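Local coordinates for protein GRMZM2G135359 pseudokinase (Zea mays, PDB 6EAS) that is a pseudokinase, probably membrane-anchored and named for its drought response, whose kinase-like domain here binds a pyrimidine-based small molecule, at residues T129-L134 against D174-Y179; R147-M152 against D183-V188. One frame throughout, in Å; residues are numbered along the deposited sequence.

Contact 1 (T129-L134 against D174-Y179); sequences TLFEHL and DSTTVY. With J3A (6-(4-methylpiperazin-1-yl)-N-(5-methyl-1H-pyrazol-3-yl)-2-[(E)-2-phenylethenyl]pyrimidin-4-amine), chain B.
The ring of Y179 lies between the methyl group of T129 and the bound J3A. T129 CG2 sits over one face, 4.1 Å from the ring centroid and 28° off its normal, a CH-pi contact. The pyrazole of J3A lies over the opposite face, offset toward the rim, its C20 3.4 Å from Y179 CE2. The ring reaches this place because Y179 CG stands anti to the carbonyl carbon (chi1 -72°). Replacing Y179 with alanine would probably open a gap between the T129 methyl and the pyrazole. The first turn of helix 130-136 is tied to the backbone of the loop and of the strand that follows it. L130 N donates to V178 O at 2.9 Å, nearly straight, and F131 N, also at 2.9 Å, meets S175 O from above its carbonyl plane. S175 OG lies at the edge of the F131 ring, 3.5 Å from CD2, and is itself bonded to E227, while the T176 side chain lies beside that of F131 and points the same way. Further out, T129 OG1 caps the helix by accepting from E132 N. The loop is shaped by a type I turn and an Asx turn, in which D174 OD1 accepts from the backbone N and the hydroxyl of T176. By its place in the sequence it probably corresponds to the end of the kinase catalytic loop, and J3A also bonds to the backbone of E123 and A125. L130 and L134 pack on I228 of helix 214-230, V178 meets I154 of helix 144-163, and strand 178-180 pairs with strand 186-188.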
loop_
_atom_site.group_PDB
_atom_site.type_symbol
_atom_site.label_atom_id
_atom_site.label_comp_id
_atom_site.label_asym_id
_atom_site.label_seq_id
_atom_site.Cartn_x
_atom_site.Cartn_y
_atom_site.Cartn_z
ATOM N N THR A 129 -9.275 1.844 1.273
ATOM C CA THR A 129 -8.163 1.315 2.053
ATOM C C THR A 129 -8.540 0.030 2.806
ATOM O O THR A 129 -9.688 -0.189 3.181
ATOM C CB THR A 129 -7.618 2.323 3.069
ATOM O OG1 THR A 129 -8.614 2.540 4.075
ATOM C CG2 THR A 129 -7.205 3.625 2.418
ATOM N N LEU A 130 -7.521 -0.786 3.051
ATOM C CA LEU A 130 -7.608 -1.967 3.888
ATOM C C LEU A 130 -8.080 -1.542 5.288
ATOM O O LEU A 130 -9.038 -2.119 5.808
ATOM C CB LEU A 130 -6.259 -2.691 3.924
ATOM C CG LEU A 130 -6.213 -3.955 4.797
ATOM C CD1 LEU A 130 -7.241 -4.985 4.351
ATOM C CD2 LEU A 130 -4.821 -4.562 4.827
ATOM N N PHE A 131 -7.448 -0.504 5.854
ATOM C CA PHE A 131 -7.842 0.061 7.148
ATOM C C PHE A 131 -9.365 0.225 7.226
ATOM O O PHE A 131 -9.971 -0.235 8.188
ATOM C CB PHE A 131 -7.148 1.394 7.441
ATOM C CG PHE A 131 -7.516 1.989 8.784
ATOM C CD1 PHE A 131 -8.716 2.661 8.960
ATOM C CD2 PHE A 131 -6.668 1.863 9.874
ATOM C CE1 PHE A 131 -9.050 3.200 10.198
ATOM C CE2 PHE A 131 -7.001 2.398 11.108
ATOM C CZ PHE A 131 -8.196 3.062 11.265
ATOM N N GLU A 132 -9.970 0.870 6.224
ATOM C CA GLU A 132 -11.410 1.124 6.212
ATOM C C GLU A 132 -12.188 -0.193 6.351
ATOM O O GLU A 132 -13.146 -0.263 7.148
ATOM C CB GLU A 132 -11.848 1.836 4.935
ATOM C CG GLU A 132 -13.264 2.366 5.011
ATOM C CD GLU A 132 -13.903 2.717 3.679
ATOM O OE1 GLU A 132 -13.166 2.918 2.691
ATOM O OE2 GLU A 132 -15.147 2.778 3.633
ATOM N N HIS A 133 -11.775 -1.220 5.598
ATOM C CA HIS A 133 -12.495 -2.499 5.529
ATOM C C HIS A 133 -12.228 -3.365 6.776
ATOM O O HIS A 133 -13.039 -4.201 7.099
ATOM C CB HIS A 133 -12.189 -3.217 4.208
ATOM C CG HIS A 133 -12.885 -2.584 3.062
ATOM N ND1 HIS A 133 -14.119 -3.011 2.645
ATOM C CD2 HIS A 133 -12.558 -1.513 2.296
ATOM C CE1 HIS A 133 -14.521 -2.255 1.636
ATOM N NE2 HIS A 133 -13.572 -1.316 1.401
ATOM N N LEU A 134 -11.130 -3.135 7.495
ATOM C CA LEU A 134 -10.868 -3.882 8.715
ATOM C C LEU A 134 -11.515 -3.207 9.929
ATOM O O LEU A 134 -11.882 -3.903 10.871
ATOM C CB LEU A 134 -9.366 -4.028 8.938
ATOM C CG LEU A 134 -8.623 -4.903 7.932
ATOM C CD1 LEU A 134 -7.137 -4.844 8.222
ATOM C CD2 LEU A 134 -9.122 -6.346 7.976
ATOM N N ASP A 174 1.365 0.814 5.705
ATOM C CA ASP A 174 0.517 0.341 6.761
ATOM C C ASP A 174 -0.867 0.130 6.140
ATOM O O ASP A 174 -1.025 0.310 4.964
ATOM C CB ASP A 174 0.538 1.287 7.969
ATOM C CG ASP A 174 -0.011 2.668 7.679
ATOM O OD1 ASP A 174 -0.799 2.806 6.725
ATOM O OD2 ASP A 174 0.357 3.605 8.412
ATOM N N SER A 175 -1.859 -0.235 6.939
ATOM C CA SER A 175 -3.165 -0.584 6.376
ATOM C C SER A 175 -3.877 0.629 5.766
ATOM O O SER A 175 -4.855 0.460 5.002
ATOM C CB SER A 175 -4.024 -1.252 7.401
ATOM O OG SER A 175 -4.367 -0.341 8.423
ATOM N N THR A 176 -3.438 1.854 6.091
ATOM C CA THR A 176 -4.041 3.023 5.461
ATOM C C THR A 176 -3.398 3.291 4.093
ATOM O O THR A 176 -3.885 4.143 3.366
ATOM C CB THR A 176 -3.953 4.299 6.315
ATOM O OG1 THR A 176 -2.593 4.737 6.302
ATOM C CG2 THR A 176 -4.446 4.097 7.734
ATOM N N THR A 177 -2.290 2.615 3.765
ATOM C CA THR A 177 -1.625 2.856 2.484
ATOM C C THR A 177 -1.759 1.637 1.556
ATOM O O THR A 177 -1.143 1.626 0.491
ATOM C CB THR A 177 -0.148 3.244 2.660
ATOM O OG1 THR A 177 0.548 2.099 3.141
ATOM C CG2 THR A 177 0.056 4.442 3.559
ATOM N N VAL A 178 -2.540 0.623 1.965
ATOM C CA VAL A 178 -2.902 -0.502 1.129
ATOM C C VAL A 178 -4.343 -0.322 0.643
ATOM O O VAL A 178 -5.255 -0.061 1.438
ATOM C CB VAL A 178 -2.719 -1.838 1.888
ATOM C CG1 VAL A 178 -3.177 -3.026 1.070
ATOM C CG2 VAL A 178 -1.284 -2.011 2.323
ATOM N N TYR A 179 -4.536 -0.405 -0.682
ATOM C CA TYR A 179 -5.815 -0.164 -1.287
ATOM C C TYR A 179 -6.372 -1.469 -1.834
ATOM O O TYR A 179 -5.647 -2.452 -1.994
ATOM C CB TYR A 179 -5.719 0.935 -2.353
ATOM C CG TYR A 179 -5.534 2.308 -1.767
ATOM C CD1 TYR A 179 -4.291 2.745 -1.360
ATOM C CD2 TYR A 179 -6.609 3.159 -1.584
ATOM C CE1 TYR A 179 -4.117 4.001 -0.800
ATOM C CE2 TYR A 179 -6.453 4.419 -1.045
ATOM C CZ TYR A 179 -5.196 4.847 -0.655
ATOM O OH TYR A 179 -5.046 6.079 -0.087
HETATM C C4 J3A B . -6.123 9.050 1.084
HETATM C C14 J3A B . -15.298 5.073 -2.447
HETATM C C5 J3A B . -5.535 9.854 2.047
HETATM C C6 J3A B . -6.311 10.673 2.838
HETATM C C11 J3A B . -11.102 5.038 -2.744
HETATM C C7 J3A B . -8.127 8.204 -0.127
HETATM C C8 J3A B . -9.293 7.590 -0.017
HETATM C C9 J3A B . -9.905 6.678 -1.004
HETATM C C10 J3A B . -11.799 5.534 -1.628
HETATM C C12 J3A B . -9.779 5.444 -2.923
HETATM C C13 J3A B . -13.950 4.415 -2.231
HETATM N N1 J3A B . -11.181 6.355 -0.766
HETATM N N2 J3A B . -9.179 6.240 -2.042
HETATM C C3 J3A B . -7.503 9.059 0.888
HETATM N N3 J3A B . -13.095 5.194 -1.342
HETATM C C1 J3A B . -7.678 10.692 2.669
HETATM C C2 J3A B . -8.272 9.888 1.709
HETATM N N4 J3A B . -15.452 6.267 -1.618
HETATM C C15 J3A B . -15.161 5.930 -0.227
HETATM C C16 J3A B . -13.718 5.504 -0.058
HETATM C C17 J3A B . -16.794 6.839 -1.750
HETATM N N5 J3A B . -9.057 4.984 -4.019
HETATM C C18 J3A B . -7.814 5.378 -4.484
HETATM N N6 J3A B . -7.343 4.920 -5.641
HETATM N N7 J3A B . -6.113 5.483 -5.759
HETATM C C19 J3A B . -5.809 6.263 -4.723
HETATM C C20 J3A B . -6.873 6.208 -3.859
HETATM C C21 J3A B . -4.509 6.985 -4.644
#

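Contact 2 (R147-M152 against D183-V188)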
loop_
_atom_site.group_PDB
_atom_site.type_symbol
_atom_site.label_atom_id
_atom_site.label_comp_id
_atom_site.label_asym_id
_atom_site.label_seq_id
_atom_site.Cartn_x
_atom_site.Cartn_y
_atom_site.Cartn_z
ATOM N N ARG A 147 -9.079 -12.271 3.171
ATOM C CA ARG A 147 -7.990 -11.810 4.036
ATOM C C ARG A 147 -6.675 -12.475 3.623
ATOM O O ARG A 147 -5.625 -11.818 3.617
ATOM C CB ARG A 147 -8.321 -12.105 5.503
ATOM C CG ARG A 147 -9.340 -11.133 6.074
ATOM C CD ARG A 147 -9.678 -11.305 7.533
ATOM N NE ARG A 147 -10.926 -10.624 7.854
ATOM C CZ ARG A 147 -11.178 -10.005 9.000
ATOM N NH1 ARG A 147 -10.186 -9.692 9.830
ATOM N NH2 ARG A 147 -12.421 -9.651 9.282
ATOM N N LEU A 148 -6.725 -13.779 3.303
ATOM C CA LEU A 148 -5.515 -14.514 2.838
ATOM C C LEU A 148 -5.042 -13.938 1.496
ATOM O O LEU A 148 -3.857 -13.815 1.252
ATOM C CB LEU A 148 -5.819 -16.010 2.670
ATOM C CG LEU A 148 -6.250 -16.770 3.918
ATOM C CD1 LEU A 148 -6.118 -18.276 3.702
ATOM C CD2 LEU A 148 -5.469 -16.329 5.137
ATOM N N ARG A 149 -5.995 -13.646 0.620
ATOM C CA ARG A 149 -5.697 -13.131 -0.698
ATOM C C ARG A 149 -5.027 -11.759 -0.573
ATOM O O ARG A 149 -4.013 -11.497 -1.216
ATOM C CB ARG A 149 -6.978 -13.079 -1.533
ATOM C CG ARG A 149 -6.789 -12.456 -2.907
ATOM C CD ARG A 149 -7.725 -13.037 -3.949
ATOM N NE ARG A 149 -7.574 -12.333 -5.220
ATOM C CZ ARG A 149 -8.308 -11.286 -5.588
ATOM N NH1 ARG A 149 -9.178 -10.764 -4.740
ATOM N NH2 ARG A 149 -8.168 -10.766 -6.797
ATOM N N ILE A 150 -5.577 -10.895 0.290
ATOM C CA ILE A 150 -4.995 -9.569 0.563
ATOM C C ILE A 150 -3.579 -9.723 1.129
ATOM O O ILE A 150 -2.665 -9.084 0.662
ATOM C CB ILE A 150 -5.927 -8.749 1.486
ATOM C CG1 ILE A 150 -7.197 -8.344 0.744
ATOM C CG2 ILE A 150 -5.213 -7.534 2.053
ATOM C CD1 ILE A 150 -8.348 -7.962 1.648
ATOM N N SER A 151 -3.413 -10.588 2.130
ATOM C CA SER A 151 -2.123 -10.848 2.767
ATOM C C SER A 151 -1.080 -11.317 1.741
ATOM O O SER A 151 0.097 -10.953 1.799
ATOM C CB SER A 151 -2.290 -11.889 3.858
ATOM O OG SER A 151 -3.283 -11.502 4.803
ATOM N N MET A 152 -1.503 -12.201 0.836
ATOM C CA MET A 152 -0.607 -12.795 -0.156
ATOM C C MET A 152 -0.160 -11.719 -1.150
ATOM O O MET A 152 1.036 -11.536 -1.423
ATOM C CB MET A 152 -1.321 -13.954 -0.874
ATOM C CG MET A 152 -0.426 -14.733 -1.835
ATOM S SD MET A 152 0.899 -15.675 -1.001
ATOM C CE MET A 152 2.250 -14.505 -0.962
ATOM N N ASP A 183 -12.116 -6.413 -7.138
ATOM C CA ASP A 183 -12.262 -7.787 -6.663
ATOM C C ASP A 183 -11.464 -7.984 -5.362
ATOM O O ASP A 183 -11.148 -9.100 -4.986
ATOM C CB ASP A 183 -11.884 -8.775 -7.769
ATOM C CG ASP A 183 -10.422 -8.754 -8.175
ATOM O OD1 ASP A 183 -9.747 -7.722 -7.942
ATOM O OD2 ASP A 183 -9.967 -9.775 -8.720
ATOM N N PHE A 184 -11.158 -6.888 -4.661
ATOM C CA PHE A 184 -10.535 -6.929 -3.321
ATOM C C PHE A 184 -9.139 -7.576 -3.338
ATOM O O PHE A 184 -8.708 -8.163 -2.311
ATOM C CB PHE A 184 -11.453 -7.631 -2.314
ATOM C CG PHE A 184 -12.652 -6.813 -1.916
ATOM C CD1 PHE A 184 -13.805 -6.818 -2.685
ATOM C CD2 PHE A 184 -12.619 -6.024 -0.778
ATOM C CE1 PHE A 184 -14.897 -6.043 -2.325
ATOM C CE2 PHE A 184 -13.712 -5.254 -0.419
ATOM C CZ PHE A 184 -14.849 -5.271 -1.189
ATOM N N ALA A 185 -8.408 -7.432 -4.457
ATOM C CA ALA A 185 -6.938 -7.631 -4.467
ATOM C C ALA A 185 -6.284 -6.432 -3.764
ATOM O O ALA A 185 -6.821 -5.327 -3.810
ATOM C CB ALA A 185 -6.420 -7.779 -5.887
ATOM N N ALA A 186 -5.130 -6.658 -3.122
ATOM C CA ALA A 186 -4.347 -5.588 -2.481
ATOM C C ALA A 186 -3.544 -4.808 -3.528
ATOM O O ALA A 186 -2.980 -5.412 -4.465
ATOM C CB ALA A 186 -3.413 -6.176 -1.455
ATOM N N LYS A 187 -3.464 -3.484 -3.333
ATOM C CA LYS A 187 -2.504 -2.636 -4.007
ATOM C C LYS A 187 -1.800 -1.756 -2.966
ATOM O O LYS A 187 -2.387 -0.867 -2.389
ATOM C CB LYS A 187 -3.179 -1.832 -5.116
ATOM C CG LYS A 187 -3.406 -2.616 -6.409
ATOM C CD LYS A 187 -4.024 -1.803 -7.516
ATOM C CE LYS A 187 -3.961 -2.490 -8.864
ATOM N NZ LYS A 187 -2.592 -2.483 -9.437
ATOM N N VAL A 188 -0.528 -2.045 -2.747
ATOM C CA VAL A 188 0.329 -1.247 -1.888
ATOM C C VAL A 188 0.624 0.050 -2.640
ATOM O O VAL A 188 0.880 -0.022 -3.850
ATOM C CB VAL A 188 1.618 -2.020 -1.574
ATOM C CG1 VAL A 188 2.570 -1.205 -0.700
ATOM C CG2 VAL A 188 1.314 -3.377 -0.953
HETATM O O HOH W 1 -4.263 -9.385 -3.367
#
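R149 and D183 bring their side chains together at about a right angle, with the guanidinium and carboxylate planes turned 75° apart. The arginine uses its two terminal nitrogens differently. NH1 donates to the backbone oxygen of D183 at 2.6 Å, a bond that lies close to the guanidinium plane although the donor is tilted from the plane of the carbonyl. NH2 meets D183 OD2 at 2.8 Å in a salt bridge whose hydrogen bond is weak because the N-H is poorly aligned with the oxygen. The carboxylate thus faces the arginine chiefly through one oxygen, and its other oxygen, OD1, bonds to T181 OG1, which also accepts from A185 N. R149 extends away from its own backbone N (CG anti, chi1 176°) and bends at chi2, which carries the guanidinium from helix 144-163 to the turn joining strands 178-180 and 186-188. There A185 CB covers one face of the guanidinium, 3.6 Å from NH2. I150 packs beside this polar pair: its CG2 is 4.2 Å from A186 CB, and its CG1 lies against the carbonyl oxygen F184 O at 3.4 Å; A186 CB also rests against I150 O. A water spans the backbones, donating to R149 O at 3.0 Å and accepting from A186 N at 2.9 Å. Beyond the contact, I150 also packs on I228 and L180, and A186 on V178. In the kinase fold this joins helix 144-163 of the helical lobe to the strand hairpin. Chemically, the contact joins a small buried packing of I150 on A186 to a charged pair at the exposed D183, where the bond to a main-chain oxygen ties R149 to the turn's backbone as well as to an acidic side chain.

Overall arrangement
Contacts 1 and 2 lie with their centres about 10 Å apart in the helical lobe of the kinase fold, and their segments alternate along the chain: 129-134, 147-152, 174-179, 183-188. Helices 130-136 and 144-163 follow one another, and strands 178-180 and 186-188 form a two-stranded antiparallel sheet. Contact 1 sets helix 130-136 against the loop entering this hairpin and its first strand; contact 2 sets helix 144-163 against its turn and second strand. They touch directly: Y179 and K187 are joined through their backbones, the rings of H133 and F184 meet edge-to-face, and L130 packs on I150. Together they probably connect the ligand-facing side of contact 1 to helix 144-163.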